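Local coordinates for cytochrome P450 RhF (Acinetobacter radioresistens, PDB 6RO8), which probably oxidises substrates using a heme iron, in what is here the heme domain of a longer protein that also probably binds a 2Fe-2S cluster, at residues 274-285 and 310-318; 402-412 and 423-431. One frame throughout, in Å; residues are numbered along the deposited sequence.

Going from the N terminus, helix 273-288 comes first. It meets the end of helix 303-314 in interaction 1, which closes a loop of 24 mostly helical residues. The chain then runs past the heme ligand Cys381 and along helix 384-401. Interaction 2 follows, pairing 402-412 with 423-431 around a 10-residue loop. The two contacts are in series, so they neither nest nor cross, and their centres lie about 15 Å apart. They do touch: Leu426 packs on Leu283 and Lys284, and Pro423 packs on Asn281. The helix 273-288 thus links the heme region to the C-terminal sheet.

Interaction 1. Residues 274-285 and 310-318; sequences TTALASANALKL and CLRHSGSVV. With HEM (protoporphyrin IX containing Fe), chain B; HIS (histidine), chain C.
Asn281 reaches from helix 274-285 to Ser314. The short helical segments on the two sides run nearly at right angles. Its CB lies 3.2 Å from Ser314 O, and CG also packs beside that oxygen. At the tip, OD1 packs against Pro423 CD, while ND2 makes a weak, bent hydrogen bond to Ser314 O. The same ND2 is bonded to Arg421 O, so the amide joins the helix to Ser314 and to the loop at Arg421. Water 1 adds a bridge, giving one hydrogen bond to Ala278 O and one to Ser314 O.

Further toward the C terminus of the first helix, Ala282 CB packs 3.6 Å from Cys310 SG. Leu285 lies against His313 and Ser314: CD1 meets Ser314 OG at 3.5 Å, and CD2 lies near His313 CE1.

Near the heme, Ser316 OG donates to Thr274 O at 2.9 Å. The helical Ala278 N reaches this carbonyl from the opposite face, so two donors grip it. With chi1 at 49°, OG sits between its own backbone N and carbonyl carbon; it also lies 3.4 Å from heme CMB. Val317 CG2 touches Thr274 CG2 and packs on heme CHB. Thr274 OG1 lies 3.0 Å from both O and OXT of the bound histidine. Water 2 is bound to the iron at 2.3 Å, and Cys381 is the axial protein ligand.

The two helices correspond to the I-helix and K-helix of the cytochrome P450 fold. Thr274 matches the threonine of the I-helix motif beside the distal heme pocket, and the salt-bridged Glu309 and Arg312 form the ExxR motif of the K-helix.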
loop_
_atom_site.group_PDB
_atom_site.type_symbol
_atom_site.label_atom_id
_atom_site.label_comp_id
_atom_site.label_asym_id
_atom_site.label_seq_id
_atom_site.Cartn_x
_atom_site.Cartn_y
_atom_site.Cartn_z
ATOM N N THR A 274 -4.068 -1.031 -1.675
ATOM C CA THR A 274 -2.904 -1.904 -1.541
ATOM C C THR A 274 -3.293 -3.386 -1.606
ATOM O O THR A 274 -2.499 -4.208 -2.077
ATOM C CB THR A 274 -2.138 -1.611 -0.242
ATOM O OG1 THR A 274 -3.047 -1.286 0.815
ATOM C CG2 THR A 274 -1.140 -0.490 -0.433
ATOM N N THR A 275 -4.502 -3.739 -1.137
ATOM C CA THR A 275 -5.003 -5.103 -1.263
ATOM C C THR A 275 -5.235 -5.489 -2.720
ATOM O O THR A 275 -4.963 -6.632 -3.113
ATOM C CB THR A 275 -6.286 -5.259 -0.451
ATOM O OG1 THR A 275 -6.043 -4.840 0.894
ATOM C CG2 THR A 275 -6.750 -6.702 -0.424
ATOM N N ALA A 276 -5.727 -4.555 -3.545
ATOM C CA ALA A 276 -5.947 -4.882 -4.952
ATOM C C ALA A 276 -4.624 -5.016 -5.690
ATOM O O ALA A 276 -4.430 -5.969 -6.448
ATOM C CB ALA A 276 -6.828 -3.832 -5.628
ATOM N N LEU A 277 -3.701 -4.059 -5.486
ATOM C CA LEU A 277 -2.390 -4.170 -6.120
ATOM C C LEU A 277 -1.702 -5.472 -5.720
ATOM O O LEU A 277 -1.174 -6.192 -6.579
ATOM C CB LEU A 277 -1.525 -2.973 -5.746
ATOM C CG LEU A 277 -1.994 -1.602 -6.223
ATOM C CD1 LEU A 277 -1.197 -0.524 -5.511
ATOM C CD2 LEU A 277 -1.850 -1.480 -7.732
ATOM N N ALA A 278 -1.725 -5.801 -4.419
ATOM C CA ALA A 278 -1.021 -6.985 -3.929
ATOM C C ALA A 278 -1.622 -8.266 -4.506
ATOM O O ALA A 278 -0.885 -9.198 -4.856
ATOM C CB ALA A 278 -1.044 -7.028 -2.393
ATOM N N SER A 279 -2.961 -8.328 -4.597
ATOM C CA SER A 279 -3.639 -9.484 -5.191
ATOM C C SER A 279 -3.274 -9.676 -6.648
ATOM O O SER A 279 -3.189 -10.820 -7.123
ATOM C CB SER A 279 -5.169 -9.358 -5.061
ATOM O OG SER A 279 -5.584 -9.062 -3.744
ATOM N N ALA A 280 -3.124 -8.572 -7.382
ATOM C CA ALA A 280 -2.689 -8.696 -8.764
ATOM C C ALA A 280 -1.235 -9.170 -8.841
ATOM O O ALA A 280 -0.892 -10.036 -9.663
ATOM C CB ALA A 280 -2.886 -7.374 -9.489
ATOM N N ASN A 281 -0.372 -8.640 -7.969
ATOM C CA ASN A 281 1.019 -9.084 -7.939
ATOM C C ASN A 281 1.119 -10.573 -7.652
ATOM O O ASN A 281 1.884 -11.296 -8.307
ATOM C CB ASN A 281 1.792 -8.315 -6.875
ATOM C CG ASN A 281 2.041 -6.913 -7.265
ATOM O OD1 ASN A 281 1.934 -6.561 -8.440
ATOM N ND2 ASN A 281 2.340 -6.072 -6.276
ATOM N N ALA A 282 0.362 -11.043 -6.661
ATOM C CA ALA A 282 0.447 -12.442 -6.259
ATOM C C ALA A 282 -0.018 -13.368 -7.373
ATOM O O ALA A 282 0.654 -14.358 -7.679
ATOM C CB ALA A 282 -0.361 -12.664 -4.980
ATOM N N LEU A 283 -1.163 -13.058 -7.988
ATOM C CA LEU A 283 -1.654 -13.872 -9.093
ATOM C C LEU A 283 -0.692 -13.834 -10.273
ATOM O O LEU A 283 -0.455 -14.865 -10.919
ATOM C CB LEU A 283 -3.042 -13.408 -9.528
ATOM C CG LEU A 283 -4.175 -13.719 -8.571
ATOM C CD1 LEU A 283 -5.332 -12.785 -8.829
ATOM C CD2 LEU A 283 -4.614 -15.145 -8.738
ATOM N N LYS A 284 -0.127 -12.653 -10.567
ATOM C CA LYS A 284 0.886 -12.557 -11.617
ATOM C C LYS A 284 2.082 -13.465 -11.313
ATOM O O LYS A 284 2.556 -14.199 -12.187
ATOM C CB LYS A 284 1.320 -11.097 -11.778
ATOM C CG LYS A 284 2.422 -10.807 -12.796
ATOM C CD LYS A 284 2.542 -9.292 -13.014
ATOM C CE LYS A 284 3.759 -8.939 -13.853
ATOM N NZ LYS A 284 4.995 -9.551 -13.284
ATOM N N LEU A 285 2.571 -13.429 -10.071
ATOM C CA LEU A 285 3.694 -14.264 -9.660
ATOM C C LEU A 285 3.371 -15.745 -9.785
ATOM O O LEU A 285 4.119 -16.502 -10.415
ATOM C CB LEU A 285 4.061 -13.945 -8.217
ATOM C CG LEU A 285 5.223 -13.025 -7.912
ATOM C CD1 LEU A 285 5.378 -12.977 -6.410
ATOM C CD2 LEU A 285 6.477 -13.553 -8.573
ATOM N N CYS A 310 4.483 -13.997 -1.581
ATOM C CA CYS A 310 4.175 -12.959 -2.569
ATOM C C CYS A 310 4.306 -11.558 -2.002
ATOM O O CYS A 310 4.851 -10.662 -2.668
ATOM C CB CYS A 310 2.769 -13.181 -3.152
ATOM S SG CYS A 310 2.621 -14.576 -4.274
ATOM N N LEU A 311 3.779 -11.359 -0.793
ATOM C CA LEU A 311 3.921 -10.086 -0.102
ATOM C C LEU A 311 5.392 -9.713 0.124
ATOM O O LEU A 311 5.774 -8.531 0.034
ATOM C CB LEU A 311 3.187 -10.157 1.230
ATOM C CG LEU A 311 1.651 -10.157 1.132
ATOM C CD1 LEU A 311 1.001 -10.333 2.522
ATOM C CD2 LEU A 311 1.172 -8.854 0.453
ATOM N N ARG A 312 6.225 -10.702 0.456
ATOM C CA ARG A 312 7.651 -10.444 0.547
ATOM C C ARG A 312 8.235 -10.136 -0.822
ATOM O O ARG A 312 8.961 -9.151 -0.993
ATOM C CB ARG A 312 8.379 -11.632 1.163
ATOM C CG ARG A 312 9.874 -11.369 1.317
ATOM C CD ARG A 312 10.675 -12.665 1.410
ATOM N NE ARG A 312 10.605 -13.438 0.179
ATOM C CZ ARG A 312 11.481 -13.342 -0.813
ATOM N NH1 ARG A 312 12.496 -12.497 -0.728
ATOM N NH2 ARG A 312 11.333 -14.075 -1.904
ATOM N N HIS A 313 7.911 -10.960 -1.814
ATOM C CA HIS A 313 8.656 -10.937 -3.066
ATOM C C HIS A 313 8.247 -9.760 -3.943
ATOM O O HIS A 313 9.092 -9.079 -4.534
ATOM C CB HIS A 313 8.445 -12.250 -3.812
ATOM C CG HIS A 313 9.166 -12.305 -5.112
ATOM N ND1 HIS A 313 8.752 -11.600 -6.221
ATOM C CD2 HIS A 313 10.295 -12.956 -5.475
ATOM C CE1 HIS A 313 9.590 -11.826 -7.218
ATOM N NE2 HIS A 313 10.534 -12.647 -6.791
ATOM N N SER A 314 6.940 -9.554 -4.078
ATOM C CA SER A 314 6.355 -8.500 -4.904
ATOM C C SER A 314 5.136 -7.939 -4.181
ATOM O O SER A 314 3.999 -8.054 -4.635
ATOM C CB SER A 314 5.943 -8.964 -6.295
ATOM O OG SER A 314 6.901 -9.822 -6.895
ATOM N N GLY A 315 5.398 -7.321 -3.028
ATOM C CA GLY A 315 4.350 -6.638 -2.299
ATOM C C GLY A 315 3.880 -5.369 -3.000
ATOM O O GLY A 315 4.485 -4.877 -3.957
ATOM N N SER A 316 2.753 -4.846 -2.515
ATOM C CA SER A 316 2.115 -3.680 -3.112
ATOM C C SER A 316 2.644 -2.367 -2.567
ATOM O O SER A 316 2.489 -1.343 -3.231
ATOM C CB SER A 316 0.602 -3.739 -2.901
ATOM O OG SER A 316 0.305 -4.008 -1.536
ATOM N N VAL A 317 3.242 -2.367 -1.379
ATOM C CA VAL A 317 4.043 -1.248 -0.896
ATOM C C VAL A 317 5.513 -1.606 -1.084
ATOM O O VAL A 317 6.006 -2.580 -0.502
ATOM C CB VAL A 317 3.738 -0.926 0.574
ATOM C CG1 VAL A 317 4.664 0.198 1.067
ATOM C CG2 VAL A 317 2.269 -0.539 0.739
ATOM N N VAL A 318 6.216 -0.822 -1.895
ATOM C CA VAL A 318 7.623 -1.069 -2.196
ATOM C C VAL A 318 8.556 -0.078 -1.521
ATOM O O VAL A 318 9.771 -0.336 -1.477
ATOM C CB VAL A 318 7.877 -1.064 -3.717
ATOM C CG1 VAL A 318 7.176 -2.277 -4.391
ATOM C CG2 VAL A 318 7.403 0.254 -4.328
HETATM C CHA HEM B . -0.202 0.981 8.001
HETATM C CHB HEM B . 0.802 -1.606 4.001
HETATM C CHC HEM B . -3.854 -3.000 3.616
HETATM C CHD HEM B . -4.883 -0.029 7.321
HETATM C C1A HEM B . 0.488 0.423 6.946
HETATM C C2A HEM B . 1.893 0.598 6.627
HETATM C C3A HEM B . 2.166 -0.108 5.535
HETATM C C4A HEM B . 0.946 -0.765 5.095
HETATM C CMA HEM B . 3.553 -0.195 4.865
HETATM C CAA HEM B . 2.915 1.443 7.421
HETATM C CBA HEM B . 3.679 0.488 8.317
HETATM C CGA HEM B . 4.649 1.218 9.206
HETATM O O1A HEM B . 4.751 2.465 9.102
HETATM O O2A HEM B . 5.314 0.537 10.021
HETATM C C1B HEM B . -0.335 -2.271 3.608
HETATM C C2B HEM B . -0.397 -3.309 2.597
HETATM C C3B HEM B . -1.692 -3.688 2.476
HETATM C C4B HEM B . -2.485 -2.905 3.416
HETATM C CMB HEM B . 0.848 -3.831 1.829
HETATM C CAB HEM B . -2.329 -4.769 1.573
HETATM C CBB HEM B . -1.658 -5.679 0.867
HETATM C C1C HEM B . -4.553 -2.316 4.587
HETATM C C2C HEM B . -5.980 -2.360 4.851
HETATM C C3C HEM B . -6.234 -1.528 5.888
HETATM C C4C HEM B . -4.990 -0.943 6.303
HETATM C CMC HEM B . -6.976 -3.232 4.056
HETATM C CAC HEM B . -7.554 -1.157 6.618
HETATM C CBC HEM B . -8.742 -1.642 6.253
HETATM C C1D HEM B . -3.728 0.524 7.816
HETATM C C2D HEM B . -3.645 1.464 8.909
HETATM C C3D HEM B . -2.361 1.738 9.109
HETATM C C4D HEM B . -1.571 0.982 8.144
HETATM C CMD HEM B . -4.824 2.057 9.710
HETATM C CAD HEM B . -1.840 2.726 10.178
HETATM C CBD HEM B . -1.605 2.051 11.521
HETATM C CGD HEM B . -0.686 2.916 12.353
HETATM O O1D HEM B . -0.290 3.997 11.869
HETATM O O2D HEM B . -0.332 2.535 13.497
HETATM N NA HEM B . -0.055 -0.400 5.981
HETATM N NB HEM B . -1.621 -2.053 4.081
HETATM N NC HEM B . -3.991 -1.436 5.495
HETATM N ND HEM B . -2.443 0.249 7.375
HETATM FE FE HEM B . -2.060 -0.926 5.732
HETATM N N HIS C . -1.969 4.135 1.795
HETATM C CA HIS C . -1.171 2.982 2.196
HETATM C C HIS C . -1.957 1.684 2.039
HETATM O O HIS C . -1.472 0.620 2.447
HETATM C CB HIS C . -0.694 3.137 3.640
HETATM C CG HIS C . -1.727 3.709 4.560
HETATM N ND1 HIS C . -2.076 3.110 5.753
HETATM C CD2 HIS C . -2.489 4.824 4.461
HETATM C CE1 HIS C . -3.008 3.834 6.349
HETATM N NE2 HIS C . -3.276 4.879 5.587
HETATM O OXT HIS C . -3.071 1.681 1.513
HETATM O O HOH W 1 1.791 -9.404 -3.328
HETATM O O HOH W 2 -2.327 0.993 4.488
#

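Interaction 2. Residues 402-412 and 423-431; sequences IPDLKLCEQEF and PEALWTEWQ
Lys406 and Leu407 pair with Glu429 and Thr428 in the small three-stranded antiparallel sheet near the C terminus, a feature of the cytochrome P450 fold. Strand 427-429 is the middle strand, with 160-162 on its other side. Lys406 and Glu429 form a hydrogen-bonded pair, joined by two backbone bonds. Thr428 OG1 adds a bond to Lys406 O from above the carbonyl plane, so that oxygen has two donors.

At one end, the Trp430 indole is covered on one face by Ile402. The Ile402 CD1 methyl sits over the five-membered ring, 4.1 Å from its centroid, in a CH-pi contact. Ile402 CG2 also packs against Trp430 CG. The Asp404 carboxylate stands almost upright to this ring, its plane at 83° to it, and OD2 takes a weak bond from Gln431 N. Trp430 NE1 is bonded to Ile156 O, which helps to hold the turn of the indole.

Leu407 CD2 meets Leu426 CD1 at 3.8 Å, and the two side chains cross obliquely. Leu426 also packs on Val164 and Leu168 of helix 163-168. Phe412 lies alongside Pro423, pointing the same way. Ala425 O approaches the Phe412 ring at its edge, 3.7 Å from CD1, and Gln410 CG lies over a face of the same ring.

The Gln410 and Trp427 side chains cross at about a right angle, with the amide and indole planes 48° apart. Gln410 CG sits between its backbone N and carbonyl carbon (chi1 67°), and the chain extends beyond it to the Trp427 backbone. NE2 donates to Cys408 O and, at 2.8 Å, to Trp427 O, which also accepts from Cys408 N. OE1 accepts from Trp427 N at 2.6 Å, in the carbonyl plane and on a lone pair.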
loop_
_atom_site.group_PDB
_atom_site.type_symbol
_atom_site.label_atom_id
_atom_site.label_comp_id
_atom_site.label_asym_id
_atom_site.label_seq_id
_atom_site.Cartn_x
_atom_site.Cartn_y
_atom_site.Cartn_z
ATOM N N ILE A 402 -10.538 -22.679 -11.790
ATOM C CA ILE A 402 -9.854 -22.564 -13.071
ATOM C C ILE A 402 -8.420 -23.037 -12.887
ATOM O O ILE A 402 -7.490 -22.216 -12.904
ATOM C CB ILE A 402 -9.880 -21.124 -13.597
ATOM C CG1 ILE A 402 -11.240 -20.461 -13.377
ATOM C CG2 ILE A 402 -9.541 -21.119 -15.047
ATOM C CD1 ILE A 402 -11.285 -19.029 -13.887
ATOM N N PRO A 403 -8.185 -24.330 -12.673
ATOM C CA PRO A 403 -6.802 -24.786 -12.441
ATOM C C PRO A 403 -5.893 -24.672 -13.661
ATOM O O PRO A 403 -4.665 -24.704 -13.495
ATOM C CB PRO A 403 -6.981 -26.247 -12.011
ATOM C CG PRO A 403 -8.339 -26.628 -12.505
ATOM C CD PRO A 403 -9.171 -25.404 -12.449
ATOM N N ASP A 404 -6.441 -24.545 -14.873
ATOM C CA ASP A 404 -5.615 -24.310 -16.052
ATOM C C ASP A 404 -5.383 -22.823 -16.314
ATOM O O ASP A 404 -4.874 -22.467 -17.380
ATOM C CB ASP A 404 -6.226 -24.986 -17.292
ATOM C CG ASP A 404 -7.525 -24.339 -17.755
ATOM O OD1 ASP A 404 -8.361 -23.972 -16.904
ATOM O OD2 ASP A 404 -7.715 -24.206 -18.985
ATOM N N LEU A 405 -5.745 -21.957 -15.369
ATOM C CA LEU A 405 -5.485 -20.530 -15.484
ATOM C C LEU A 405 -4.028 -20.263 -15.834
ATOM O O LEU A 405 -3.122 -20.813 -15.202
ATOM C CB LEU A 405 -5.817 -19.845 -14.159
ATOM C CG LEU A 405 -6.086 -18.361 -14.287
ATOM C CD1 LEU A 405 -7.301 -18.358 -15.110
ATOM C CD2 LEU A 405 -6.352 -17.740 -12.942
ATOM N N LYS A 406 -3.805 -19.409 -16.838
ATOM C CA LYS A 406 -2.458 -18.993 -17.220
ATOM C C LYS A 406 -2.470 -17.527 -17.633
ATOM O O LYS A 406 -3.491 -17.001 -18.080
ATOM C CB LYS A 406 -1.873 -19.833 -18.370
ATOM C CG LYS A 406 -2.759 -20.031 -19.610
ATOM C CD LYS A 406 -2.425 -21.363 -20.286
ATOM C CE LYS A 406 -3.372 -22.451 -19.858
ATOM N NZ LYS A 406 -2.816 -23.823 -19.896
ATOM N N LEU A 407 -1.322 -16.872 -17.488
ATOM C CA LEU A 407 -1.190 -15.504 -17.970
ATOM C C LEU A 407 -1.176 -15.487 -19.495
ATOM O O LEU A 407 -0.577 -16.357 -20.131
ATOM C CB LEU A 407 0.096 -14.873 -17.433
ATOM C CG LEU A 407 0.141 -14.555 -15.935
ATOM C CD1 LEU A 407 1.598 -14.389 -15.458
ATOM C CD2 LEU A 407 -0.694 -13.311 -15.612
ATOM N N CYS A 408 -1.865 -14.515 -20.088
ATOM C CA CYS A 408 -1.649 -14.254 -21.505
ATOM C C CYS A 408 -0.349 -13.487 -21.722
ATOM O O CYS A 408 0.159 -12.813 -20.823
ATOM C CB CYS A 408 -2.796 -13.443 -22.116
ATOM S SG CYS A 408 -4.502 -13.979 -21.816
ATOM N N GLU A 409 0.192 -13.597 -22.936
ATOM C CA GLU A 409 1.266 -12.703 -23.345
ATOM C C GLU A 409 0.743 -11.278 -23.321
ATOM O O GLU A 409 -0.313 -10.988 -23.893
ATOM C CB GLU A 409 1.774 -13.059 -24.738
ATOM C CG GLU A 409 2.237 -14.491 -24.853
ATOM C CD GLU A 409 2.659 -14.857 -26.261
ATOM O OE1 GLU A 409 2.761 -13.942 -27.108
ATOM O OE2 GLU A 409 2.866 -16.061 -26.528
ATOM N N GLN A 410 1.456 -10.396 -22.627
ATOM C CA GLN A 410 0.995 -9.027 -22.486
ATOM C C GLN A 410 2.156 -8.170 -22.014
ATOM O O GLN A 410 3.101 -8.667 -21.396
ATOM C CB GLN A 410 -0.176 -8.921 -21.503
ATOM C CG GLN A 410 0.211 -9.246 -20.060
ATOM C CD GLN A 410 -0.947 -9.788 -19.235
ATOM O OE1 GLN A 410 -1.796 -9.027 -18.759
ATOM N NE2 GLN A 410 -0.978 -11.107 -19.051
ATOM N N GLU A 411 2.085 -6.885 -22.339
ATOM C CA GLU A 411 2.916 -5.897 -21.678
ATOM C C GLU A 411 2.244 -5.483 -20.380
ATOM O O GLU A 411 1.026 -5.277 -20.337
ATOM C CB GLU A 411 3.123 -4.679 -22.575
ATOM C CG GLU A 411 3.840 -4.994 -23.879
ATOM C CD GLU A 411 5.297 -4.561 -23.865
ATOM O OE1 GLU A 411 5.557 -3.351 -24.035
ATOM O OE2 GLU A 411 6.178 -5.431 -23.678
ATOM N N PHE A 412 3.028 -5.390 -19.313
ATOM C CA PHE A 412 2.526 -4.928 -18.023
ATOM C C PHE A 412 2.938 -3.482 -17.801
ATOM O O PHE A 412 4.106 -3.128 -17.982
ATOM C CB PHE A 412 3.040 -5.801 -16.879
ATOM C CG PHE A 412 2.486 -7.185 -16.896
ATOM C CD1 PHE A 412 1.224 -7.443 -16.389
ATOM C CD2 PHE A 412 3.216 -8.225 -17.440
ATOM C CE1 PHE A 412 0.704 -8.712 -16.410
ATOM C CE2 PHE A 412 2.701 -9.491 -17.470
ATOM C CZ PHE A 412 1.446 -9.740 -16.944
ATOM N N PRO A 423 0.282 -4.214 -11.351
ATOM C CA PRO A 423 0.026 -4.043 -12.785
ATOM C C PRO A 423 -1.380 -3.504 -13.015
ATOM O O PRO A 423 -2.321 -3.851 -12.300
ATOM C CB PRO A 423 0.180 -5.462 -13.337
ATOM C CG PRO A 423 -0.265 -6.349 -12.173
ATOM C CD PRO A 423 0.111 -5.610 -10.898
ATOM N N GLU A 424 -1.518 -2.636 -14.024
ATOM C CA GLU A 424 -2.824 -2.039 -14.304
ATOM C C GLU A 424 -3.802 -3.063 -14.876
ATOM O O GLU A 424 -5.007 -2.997 -14.605
ATOM C CB GLU A 424 -2.665 -0.860 -15.258
ATOM C CG GLU A 424 -1.520 0.008 -14.864
ATOM C CD GLU A 424 -1.722 1.448 -15.233
ATOM O OE1 GLU A 424 -0.999 1.929 -16.131
ATOM O OE2 GLU A 424 -2.598 2.091 -14.618
ATOM N N ALA A 425 -3.306 -4.005 -15.671
ATOM C CA ALA A 425 -4.109 -5.097 -16.186
ATOM C C ALA A 425 -3.456 -6.424 -15.824
ATOM O O ALA A 425 -2.246 -6.496 -15.575
ATOM C CB ALA A 425 -4.282 -4.986 -17.707
ATOM N N LEU A 426 -4.276 -7.482 -15.786
ATOM C CA LEU A 426 -3.804 -8.850 -15.554
ATOM C C LEU A 426 -4.567 -9.762 -16.525
ATOM O O LEU A 426 -5.568 -10.389 -16.168
ATOM C CB LEU A 426 -3.997 -9.273 -14.094
ATOM C CG LEU A 426 -3.154 -10.478 -13.653
ATOM C CD1 LEU A 426 -1.655 -10.171 -13.691
ATOM C CD2 LEU A 426 -3.567 -11.008 -12.282
ATOM N N TRP A 427 -4.092 -9.838 -17.766
ATOM C CA TRP A 427 -4.785 -10.607 -18.794
ATOM C C TRP A 427 -4.450 -12.093 -18.689
ATOM O O TRP A 427 -3.298 -12.487 -18.486
ATOM C CB TRP A 427 -4.451 -10.059 -20.184
ATOM C CG TRP A 427 -5.362 -8.932 -20.541
ATOM C CD1 TRP A 427 -5.062 -7.604 -20.554
ATOM C CD2 TRP A 427 -6.749 -9.033 -20.893
ATOM N NE1 TRP A 427 -6.174 -6.870 -20.905
ATOM C CE2 TRP A 427 -7.219 -7.728 -21.123
ATOM C CE3 TRP A 427 -7.632 -10.102 -21.052
ATOM C CZ2 TRP A 427 -8.532 -7.465 -21.492
ATOM C CZ3 TRP A 427 -8.937 -9.839 -21.413
ATOM C CH2 TRP A 427 -9.375 -8.533 -21.630
ATOM N N THR A 428 -5.470 -12.920 -18.852
ATOM C CA THR A 428 -5.428 -14.277 -18.335
ATOM C C THR A 428 -6.452 -15.129 -19.076
ATOM O O THR A 428 -7.499 -14.626 -19.495
ATOM C CB THR A 428 -5.688 -14.244 -16.827
ATOM O OG1 THR A 428 -5.788 -15.573 -16.318
ATOM C CG2 THR A 428 -6.954 -13.530 -16.555
ATOM N N GLU A 429 -6.134 -16.413 -19.262
ATOM C CA GLU A 429 -6.919 -17.264 -20.148
ATOM C C GLU A 429 -7.011 -18.688 -19.612
ATOM O O GLU A 429 -6.216 -19.105 -18.765
ATOM C CB GLU A 429 -6.319 -17.318 -21.550
ATOM C CG GLU A 429 -4.853 -17.704 -21.577
ATOM C CD GLU A 429 -4.273 -17.659 -22.979
ATOM O OE1 GLU A 429 -4.990 -17.205 -23.896
ATOM O OE2 GLU A 429 -3.109 -18.078 -23.165
ATOM N N TRP A 430 -7.974 -19.445 -20.146
ATOM C CA TRP A 430 -8.228 -20.828 -19.719
ATOM C C TRP A 430 -9.181 -21.511 -20.704
ATOM O O TRP A 430 -9.448 -20.998 -21.797
ATOM C CB TRP A 430 -8.796 -20.865 -18.304
ATOM C CG TRP A 430 -10.179 -20.236 -18.125
ATOM C CD1 TRP A 430 -11.354 -20.898 -17.914
ATOM C CD2 TRP A 430 -10.504 -18.832 -18.080
ATOM N NE1 TRP A 430 -12.387 -20.003 -17.758
ATOM C CE2 TRP A 430 -11.894 -18.730 -17.863
ATOM C CE3 TRP A 430 -9.758 -17.657 -18.219
ATOM C CZ2 TRP A 430 -12.549 -17.497 -17.768
ATOM C CZ3 TRP A 430 -10.413 -16.434 -18.138
ATOM C CH2 TRP A 430 -11.790 -16.365 -17.911
ATOM N N GLN A 431 -9.701 -22.672 -20.298
ATOM C CA GLN A 431 -10.666 -23.456 -21.080
ATOM C C GLN A 431 -11.953 -22.686 -21.376
ATOM O O GLN A 431 -12.977 -22.886 -20.710
ATOM C CB GLN A 431 -11.026 -24.744 -20.346
ATOM C CG GLN A 431 -11.990 -25.646 -21.130
ATOM C CD GLN A 431 -13.097 -26.239 -20.257
ATOM O OE1 GLN A 431 -12.992 -27.369 -19.774
ATOM N NE2 GLN A 431 -14.163 -25.465 -20.048
#